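PDB 4LB8: DUF4848 domain-containing protein from Bacteroides thetaiotaomicron, which is of unknown function but belongs to the DUF4848 family and is probably exported as a lipoprotein. Local coordinates for residues S59-M67 with E124-E132; Y94-M103 with L112-Y120. All blocks are in the same frame, centred on the assembly; numbering follows the deposited sequence.

Contact 1. Residues S59-M67 with E124-E132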
# COMPACT_ATOMS: atom_id res chain seq x y z
N SER A 59 30.78 -14.43 -28.09
CA SER A 59 31.83 -14.50 -27.05
C SER A 59 31.92 -13.16 -26.26
O SER A 59 33.01 -12.65 -25.98
CB SER A 59 33.17 -14.90 -27.66
OG SER A 59 33.12 -16.20 -28.22
N PHE A 60 30.74 -12.60 -25.94
CA PHE A 60 30.60 -11.33 -25.25
C PHE A 60 29.74 -11.48 -23.98
O PHE A 60 28.59 -11.92 -24.06
CB PHE A 60 30.02 -10.25 -26.19
CG PHE A 60 29.87 -8.89 -25.56
CD1 PHE A 60 30.98 -8.10 -25.29
CD2 PHE A 60 28.62 -8.42 -25.17
CE1 PHE A 60 30.85 -6.87 -24.65
CE2 PHE A 60 28.49 -7.18 -24.53
CZ PHE A 60 29.60 -6.42 -24.28
N LYS A 61 30.31 -11.13 -22.81
CA LYS A 61 29.60 -11.13 -21.53
C LYS A 61 29.01 -9.74 -21.33
O LYS A 61 29.75 -8.75 -21.20
CB LYS A 61 30.50 -11.55 -20.36
CG LYS A 61 29.79 -11.60 -19.00
CD LYS A 61 30.36 -12.70 -18.11
CE LYS A 61 30.04 -12.50 -16.65
NZ LYS A 61 30.94 -11.50 -16.02
N SER A 62 27.69 -9.63 -21.42
CA SER A 62 27.02 -8.36 -21.22
C SER A 62 26.46 -8.32 -19.82
O SER A 62 26.52 -9.32 -19.09
CB SER A 62 25.92 -8.15 -22.26
OG SER A 62 25.09 -9.29 -22.43
N GLN A 63 25.93 -7.14 -19.41
CA GLN A 63 25.32 -6.92 -18.11
C GLN A 63 24.18 -7.88 -17.88
O GLN A 63 23.96 -8.28 -16.73
CB GLN A 63 24.85 -5.49 -17.98
CG GLN A 63 25.95 -4.64 -17.41
CD GLN A 63 25.49 -3.27 -17.06
OE1 GLN A 63 24.32 -3.06 -16.67
NE2 GLN A 63 26.42 -2.34 -17.12
N MSE A 64 23.50 -8.30 -18.97
CA MSE A 64 22.44 -9.29 -18.90
C MSE A 64 22.99 -10.65 -18.38
O MSE A 64 22.36 -11.24 -17.49
CB MSE A 64 21.76 -9.46 -20.25
CG MSE A 64 20.47 -10.25 -20.16
SE MSE A 64 20.47 -12.00 -21.04
CE MSE A 64 21.77 -12.86 -20.30
N ILE A 65 24.14 -11.14 -18.92
CA ILE A 65 24.76 -12.42 -18.52
C ILE A 65 25.16 -12.34 -17.04
O ILE A 65 24.94 -13.30 -16.30
CB ILE A 65 25.95 -12.85 -19.44
CG1 ILE A 65 25.57 -12.90 -20.96
CG2 ILE A 65 26.66 -14.14 -18.96
CD1 ILE A 65 24.62 -14.07 -21.46
N LEU A 66 25.69 -11.17 -16.62
CA LEU A 66 26.05 -10.93 -15.22
C LEU A 66 24.80 -10.98 -14.32
O LEU A 66 24.90 -11.50 -13.23
CB LEU A 66 26.77 -9.57 -15.08
CG LEU A 66 27.51 -9.35 -13.77
CD1 LEU A 66 28.70 -10.29 -13.64
CD2 LEU A 66 27.93 -7.90 -13.64
N MSE A 67 23.64 -10.45 -14.77
CA MSE A 67 22.36 -10.46 -14.04
C MSE A 67 21.87 -11.90 -13.88
O MSE A 67 21.42 -12.26 -12.79
CB MSE A 67 21.31 -9.59 -14.75
CG MSE A 67 20.02 -9.38 -13.94
SE MSE A 67 20.29 -8.52 -12.21
CE MSE A 67 20.05 -6.64 -12.74
N GLU A 124 20.74 -3.67 -21.59
CA GLU A 124 21.46 -4.65 -20.77
C GLU A 124 22.06 -5.78 -21.63
O GLU A 124 23.12 -6.31 -21.30
CB GLU A 124 20.56 -5.23 -19.66
CG GLU A 124 19.39 -6.09 -20.13
CD GLU A 124 18.88 -7.14 -19.16
OE1 GLU A 124 19.53 -7.35 -18.11
OE2 GLU A 124 17.86 -7.78 -19.47
N TYR A 125 21.41 -6.11 -22.75
CA TYR A 125 21.86 -7.12 -23.70
C TYR A 125 23.18 -6.74 -24.37
O TYR A 125 23.94 -7.62 -24.75
CB TYR A 125 20.80 -7.34 -24.80
CG TYR A 125 19.46 -7.79 -24.27
CD1 TYR A 125 19.32 -8.99 -23.60
CD2 TYR A 125 18.31 -7.04 -24.52
CE1 TYR A 125 18.09 -9.38 -23.07
CE2 TYR A 125 17.07 -7.44 -24.04
CZ TYR A 125 16.96 -8.61 -23.31
OH TYR A 125 15.74 -9.01 -22.82
N PHE A 126 23.45 -5.43 -24.55
CA PHE A 126 24.64 -5.05 -25.30
C PHE A 126 25.68 -4.27 -24.49
O PHE A 126 26.85 -4.34 -24.86
CB PHE A 126 24.23 -4.26 -26.55
CG PHE A 126 23.16 -4.87 -27.43
CD1 PHE A 126 23.32 -6.14 -27.99
CD2 PHE A 126 22.01 -4.16 -27.75
CE1 PHE A 126 22.33 -6.69 -28.83
CE2 PHE A 126 21.04 -4.70 -28.60
CZ PHE A 126 21.20 -5.97 -29.13
N VAL A 127 25.28 -3.56 -23.39
CA VAL A 127 26.24 -2.83 -22.54
C VAL A 127 27.24 -3.80 -21.89
O VAL A 127 26.89 -4.93 -21.56
CB VAL A 127 25.63 -1.90 -21.45
CG1 VAL A 127 24.99 -0.65 -22.06
CG2 VAL A 127 24.66 -2.64 -20.53
N ASN A 128 28.48 -3.34 -21.73
CA ASN A 128 29.53 -4.12 -21.09
C ASN A 128 29.52 -3.86 -19.58
O ASN A 128 28.53 -3.34 -19.04
CB ASN A 128 30.91 -3.81 -21.72
CG ASN A 128 31.41 -2.38 -21.63
OD1 ASN A 128 30.93 -1.55 -20.85
ND2 ASN A 128 32.43 -2.08 -22.40
N MSE A 129 30.63 -4.17 -18.91
CA MSE A 129 30.76 -4.04 -17.47
C MSE A 129 30.83 -2.57 -16.98
O MSE A 129 30.66 -2.34 -15.77
CB MSE A 129 31.95 -4.87 -16.98
CG MSE A 129 31.76 -6.39 -17.22
SE MSE A 129 30.01 -7.08 -16.60
CE MSE A 129 29.10 -7.33 -18.19
N LYS A 130 31.05 -1.59 -17.91
CA LYS A 130 31.10 -0.14 -17.60
C LYS A 130 29.84 0.59 -18.13
O LYS A 130 29.78 1.82 -18.08
CB LYS A 130 32.38 0.49 -18.19
CG LYS A 130 33.68 0.01 -17.55
CD LYS A 130 34.92 0.64 -18.20
CE LYS A 130 35.47 1.81 -17.39
NZ LYS A 130 36.68 2.41 -18.02
N GLY A 131 28.88 -0.18 -18.65
CA GLY A 131 27.64 0.34 -19.21
C GLY A 131 27.87 1.03 -20.54
O GLY A 131 27.22 2.04 -20.83
N GLU A 132 28.77 0.46 -21.36
CA GLU A 132 29.13 1.00 -22.66
C GLU A 132 28.87 0.07 -23.82
O GLU A 132 29.00 -1.17 -23.72
CB GLU A 132 30.62 1.35 -22.69
CG GLU A 132 30.99 2.50 -21.79
CD GLU A 132 32.47 2.65 -21.52
OE1 GLU A 132 33.25 1.74 -21.88
OE2 GLU A 132 32.84 3.67 -20.90
O HOH W 1 21.22 -6.33 -16.44

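Contact 2. Residues Y94-M103 with L112-Y120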
# COMPACT_ATOMS: atom_id res chain seq x y z
N TYR A 94 28.63 -11.15 -1.53
CA TYR A 94 27.80 -11.04 -2.74
C TYR A 94 27.61 -9.56 -3.16
O TYR A 94 27.87 -9.22 -4.32
CB TYR A 94 26.44 -11.71 -2.49
CG TYR A 94 25.44 -11.57 -3.63
CD1 TYR A 94 25.41 -12.49 -4.67
CD2 TYR A 94 24.48 -10.55 -3.62
CE1 TYR A 94 24.47 -12.38 -5.70
CE2 TYR A 94 23.55 -10.43 -4.65
CZ TYR A 94 23.53 -11.36 -5.67
OH TYR A 94 22.58 -11.25 -6.65
N LYS A 95 27.13 -8.69 -2.22
CA LYS A 95 26.93 -7.25 -2.47
C LYS A 95 28.23 -6.61 -2.94
O LYS A 95 28.23 -6.02 -4.02
CB LYS A 95 26.40 -6.56 -1.23
CG LYS A 95 24.95 -6.82 -0.94
CD LYS A 95 24.47 -6.00 0.26
CE LYS A 95 23.75 -4.72 -0.13
NZ LYS A 95 23.07 -4.08 1.03
N HIS A 96 29.35 -6.81 -2.21
CA HIS A 96 30.66 -6.30 -2.61
C HIS A 96 30.99 -6.69 -4.07
O HIS A 96 31.46 -5.84 -4.83
CB HIS A 96 31.76 -6.80 -1.65
CG HIS A 96 33.15 -6.39 -2.08
ND1 HIS A 96 33.66 -5.13 -1.78
CD2 HIS A 96 34.06 -7.05 -2.83
CE1 HIS A 96 34.86 -5.08 -2.34
NE2 HIS A 96 35.15 -6.21 -2.99
N LYS A 97 30.72 -7.95 -4.45
CA LYS A 97 30.96 -8.53 -5.77
C LYS A 97 30.16 -7.81 -6.88
O LYS A 97 30.75 -7.48 -7.91
CB LYS A 97 30.64 -10.04 -5.77
CG LYS A 97 30.94 -10.75 -7.09
CD LYS A 97 30.69 -12.25 -7.05
CE LYS A 97 31.03 -12.91 -8.38
NZ LYS A 97 30.77 -14.38 -8.37
N TYR A 98 28.84 -7.59 -6.68
CA TYR A 98 27.92 -7.03 -7.67
C TYR A 98 27.52 -5.55 -7.48
O TYR A 98 26.98 -4.96 -8.42
CB TYR A 98 26.63 -7.88 -7.70
CG TYR A 98 26.86 -9.29 -8.19
CD1 TYR A 98 27.07 -9.55 -9.54
CD2 TYR A 98 26.91 -10.36 -7.30
CE1 TYR A 98 27.35 -10.84 -10.00
CE2 TYR A 98 27.18 -11.66 -7.75
CZ TYR A 98 27.40 -11.89 -9.10
OH TYR A 98 27.64 -13.16 -9.56
N GLY A 99 27.76 -4.98 -6.30
CA GLY A 99 27.38 -3.63 -5.91
C GLY A 99 27.96 -2.44 -6.64
O GLY A 99 27.60 -1.30 -6.32
N ASP A 100 28.83 -2.67 -7.64
CA ASP A 100 29.42 -1.63 -8.46
C ASP A 100 28.72 -1.56 -9.83
O ASP A 100 28.18 -0.49 -10.18
CB ASP A 100 30.93 -1.83 -8.58
CG ASP A 100 31.61 -1.40 -7.29
OD1 ASP A 100 31.50 -2.15 -6.28
OD2 ASP A 100 32.13 -0.27 -7.25
N VAL A 101 28.69 -2.69 -10.59
CA VAL A 101 27.97 -2.78 -11.87
C VAL A 101 26.45 -2.60 -11.58
O VAL A 101 25.76 -1.85 -12.29
CB VAL A 101 28.25 -4.12 -12.61
CG1 VAL A 101 27.55 -4.16 -13.96
CG2 VAL A 101 29.74 -4.34 -12.80
N PHE A 102 25.97 -3.25 -10.49
CA PHE A 102 24.58 -3.20 -10.08
C PHE A 102 24.38 -2.37 -8.84
O PHE A 102 25.31 -1.97 -8.16
CB PHE A 102 23.99 -4.61 -9.91
CG PHE A 102 24.00 -5.41 -11.18
CD1 PHE A 102 23.64 -4.82 -12.39
CD2 PHE A 102 24.39 -6.74 -11.18
CE1 PHE A 102 23.64 -5.56 -13.58
CE2 PHE A 102 24.41 -7.48 -12.37
CZ PHE A 102 24.02 -6.89 -13.56
N MSE A 103 23.12 -2.14 -8.54
CA MSE A 103 22.58 -1.26 -7.52
C MSE A 103 21.64 -2.06 -6.60
O MSE A 103 20.89 -2.90 -7.08
CB MSE A 103 21.83 -0.23 -8.36
CG MSE A 103 21.11 0.82 -7.67
SE MSE A 103 20.29 1.89 -9.04
CE MSE A 103 18.82 0.85 -9.59
N LEU A 112 16.48 -8.22 -1.45
CA LEU A 112 17.84 -8.71 -1.60
C LEU A 112 18.44 -8.59 -2.96
O LEU A 112 19.67 -8.69 -3.07
CB LEU A 112 17.86 -10.21 -1.24
CG LEU A 112 17.33 -10.60 0.09
CD1 LEU A 112 17.43 -12.07 0.24
CD2 LEU A 112 18.09 -9.89 1.22
N SER A 113 17.60 -8.50 -4.01
CA SER A 113 17.99 -8.55 -5.43
C SER A 113 18.81 -7.37 -5.93
O SER A 113 18.48 -6.22 -5.66
CB SER A 113 16.76 -8.67 -6.31
OG SER A 113 16.29 -10.01 -6.23
N PRO A 114 19.86 -7.65 -6.75
CA PRO A 114 20.59 -6.53 -7.39
C PRO A 114 19.76 -5.96 -8.52
O PRO A 114 18.93 -6.67 -9.08
CB PRO A 114 21.88 -7.18 -7.91
CG PRO A 114 21.52 -8.60 -8.16
CD PRO A 114 20.36 -8.96 -7.22
N TYR A 115 19.98 -4.70 -8.87
CA TYR A 115 19.26 -4.00 -9.94
C TYR A 115 20.18 -3.40 -10.97
O TYR A 115 21.30 -2.98 -10.63
CB TYR A 115 18.40 -2.87 -9.35
CG TYR A 115 17.18 -3.37 -8.62
CD1 TYR A 115 15.97 -3.56 -9.28
CD2 TYR A 115 17.24 -3.65 -7.25
CE1 TYR A 115 14.84 -3.99 -8.60
CE2 TYR A 115 16.11 -4.11 -6.56
CZ TYR A 115 14.92 -4.28 -7.24
OH TYR A 115 13.80 -4.74 -6.59
N SER A 116 19.69 -3.29 -12.22
CA SER A 116 20.42 -2.59 -13.29
C SER A 116 20.40 -1.10 -12.94
O SER A 116 19.43 -0.63 -12.34
CB SER A 116 19.76 -2.84 -14.65
OG SER A 116 20.60 -2.66 -15.78
N ARG A 117 21.46 -0.37 -13.28
CA ARG A 117 21.55 1.08 -13.06
C ARG A 117 20.95 1.79 -14.28
O ARG A 117 20.66 2.96 -14.19
CB ARG A 117 23.00 1.51 -12.82
CG ARG A 117 23.50 1.10 -11.44
CD ARG A 117 24.95 1.49 -11.21
NE ARG A 117 25.46 1.07 -9.90
CZ ARG A 117 25.29 1.76 -8.78
NH1 ARG A 117 24.62 2.91 -8.78
NH2 ARG A 117 25.77 1.30 -7.63
N LEU A 118 20.69 1.06 -15.37
CA LEU A 118 20.16 1.52 -16.65
C LEU A 118 18.75 2.07 -16.59
O LEU A 118 17.84 1.43 -16.06
CB LEU A 118 20.16 0.38 -17.69
CG LEU A 118 21.50 -0.16 -18.17
CD1 LEU A 118 21.29 -1.22 -19.22
CD2 LEU A 118 22.38 0.94 -18.72
N VAL A 119 18.55 3.21 -17.24
CA VAL A 119 17.23 3.82 -17.41
C VAL A 119 16.56 3.06 -18.57
O VAL A 119 15.42 2.61 -18.45
CB VAL A 119 17.36 5.35 -17.69
CG1 VAL A 119 16.00 5.99 -17.90
CG2 VAL A 119 18.13 6.05 -16.59
N TYR A 120 17.31 2.88 -19.67
CA TYR A 120 16.88 2.19 -20.89
C TYR A 120 17.33 0.75 -20.74
O TYR A 120 18.38 0.33 -21.21
CB TYR A 120 17.45 2.92 -22.12
CG TYR A 120 17.25 4.42 -22.05
CD1 TYR A 120 16.00 4.97 -21.74
CD2 TYR A 120 18.30 5.30 -22.26
CE1 TYR A 120 15.82 6.34 -21.61
CE2 TYR A 120 18.13 6.69 -22.17
CZ TYR A 120 16.88 7.20 -21.86
OH TYR A 120 16.66 8.55 -21.80
O HOH W 2 23.76 -1.51 -14.15

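Contact 1. Residues S59-M67 with E124-E132
Ser62, at the N-cap position, and Gln63 and Met64, the first two residues of helix 63-80, seat the helix N-terminus on the carbonyls of the loop 124-131 in a buried contact; the loop leads into strand 132-135. The side chain of Ser62 makes no capping bond. Its OG, small enough for this close approach, instead donates to Tyr125 O at 3.1 Å, from above the carbonyl plane. First-turn NH groups have no acceptor within their own helix, and the loop supplies two: Gln63 N bonds to Val127 O at 3.2 Å, and Met64 N to Glu124 O at 3.1 Å.

Glutamine suits the next place because it combines a long apolar stem with an amide. Its chain runs extended beyond CG (chi2 -171°), passing CG2 of Val127, and NE2 donates to Asn128 O at 3.0 Å, nearly along the C=O axis. The same oxygen accepts Gly131 N in the type I turn. Selenomethionine Met64 lays CG against the carboxylate of Glu124, while its SE stands at the edge of the Tyr125 ring, a Met-aromatic contact. The polar ends of Glu124 and Tyr125 both reach Thr256 of the second subunit.

Asn128 ND2 is bonded to Thr26 O, and its OD1 fixes the turn: Lys130 N, at 2.9 Å in an Asx turn, and Glu132 N, at 3.0 Å, approach this OD1 from opposite faces of its plane.

Contact 2. Residues Y94-M103 with L112-Y120
Arg117 stretches its side chain across the carbonyls that follow helix 84-98. Extended from CG to NE (chi2 178°, chi3 -179°), it carries the guanidinium group to three backbone oxygens: NE donates to Asp100 O at 3.1 Å, and NH2 makes weak bonds to Gly99 O at 3.4 Å and to Phe102 O. A water accepts from the backbone N-H of Arg117 and donates to Val101 O. Arginine suits this place because its several N-H groups can serve several carbonyls at once. With an alanine in place of Arg117, Asp100 O is likely to lose its NE donor, and Gly99 O and Phe102 O their weaker NH2 bonds, leaving the loop 99-102 freer to shift.

CB of Met103 lies over the centre of one guanidinium face. From there the selenomethionine chain runs on until its CE reaches Tyr115 CB at 3.8 Å. The backbones of the two segments join in a single antiparallel beta bridge, a hydrogen-bonded pair: Met103 N to Tyr115 O at 2.9 Å and Tyr115 N to Met103 O at 2.7 Å. Next to the bridge, CB of Phe102 packs on CB of Pro114 at 3.9 Å; the compact proline ring also presents CG to Tyr94, whose OH is bonded to Ala70 O in helix 63-80.

Further out, Phe148 and Arg151 adjoin Met103 and Tyr115. Tyr115 OH is bonded to Asp111 OD2, and its ring makes a cation-pi contact with Arg208 of the second subunit.

Contact 1 is the more fully buried of the two, and contact 2 is only partly buried; each has one exposed residue at its margin, Lys61 in contact 1 and Asp100 in contact 2. Both bear on helix 63-80: contact 1 fixes its start, and the residues of contact 2 lie along it, Val101 on Leu66 and Tyr94 on Leu74. Backbone carbonyls are the acceptors in each, but contact 1 uses helix N-H groups, a serine and a neutral amide, while contact 2 uses a guanidinium and a beta bridge. Contact 2 is nested in the loop that contact 1 closes. The two pack directly, with Met67 CE 3.4 Å from Ser116 N, and both also touch the second subunit.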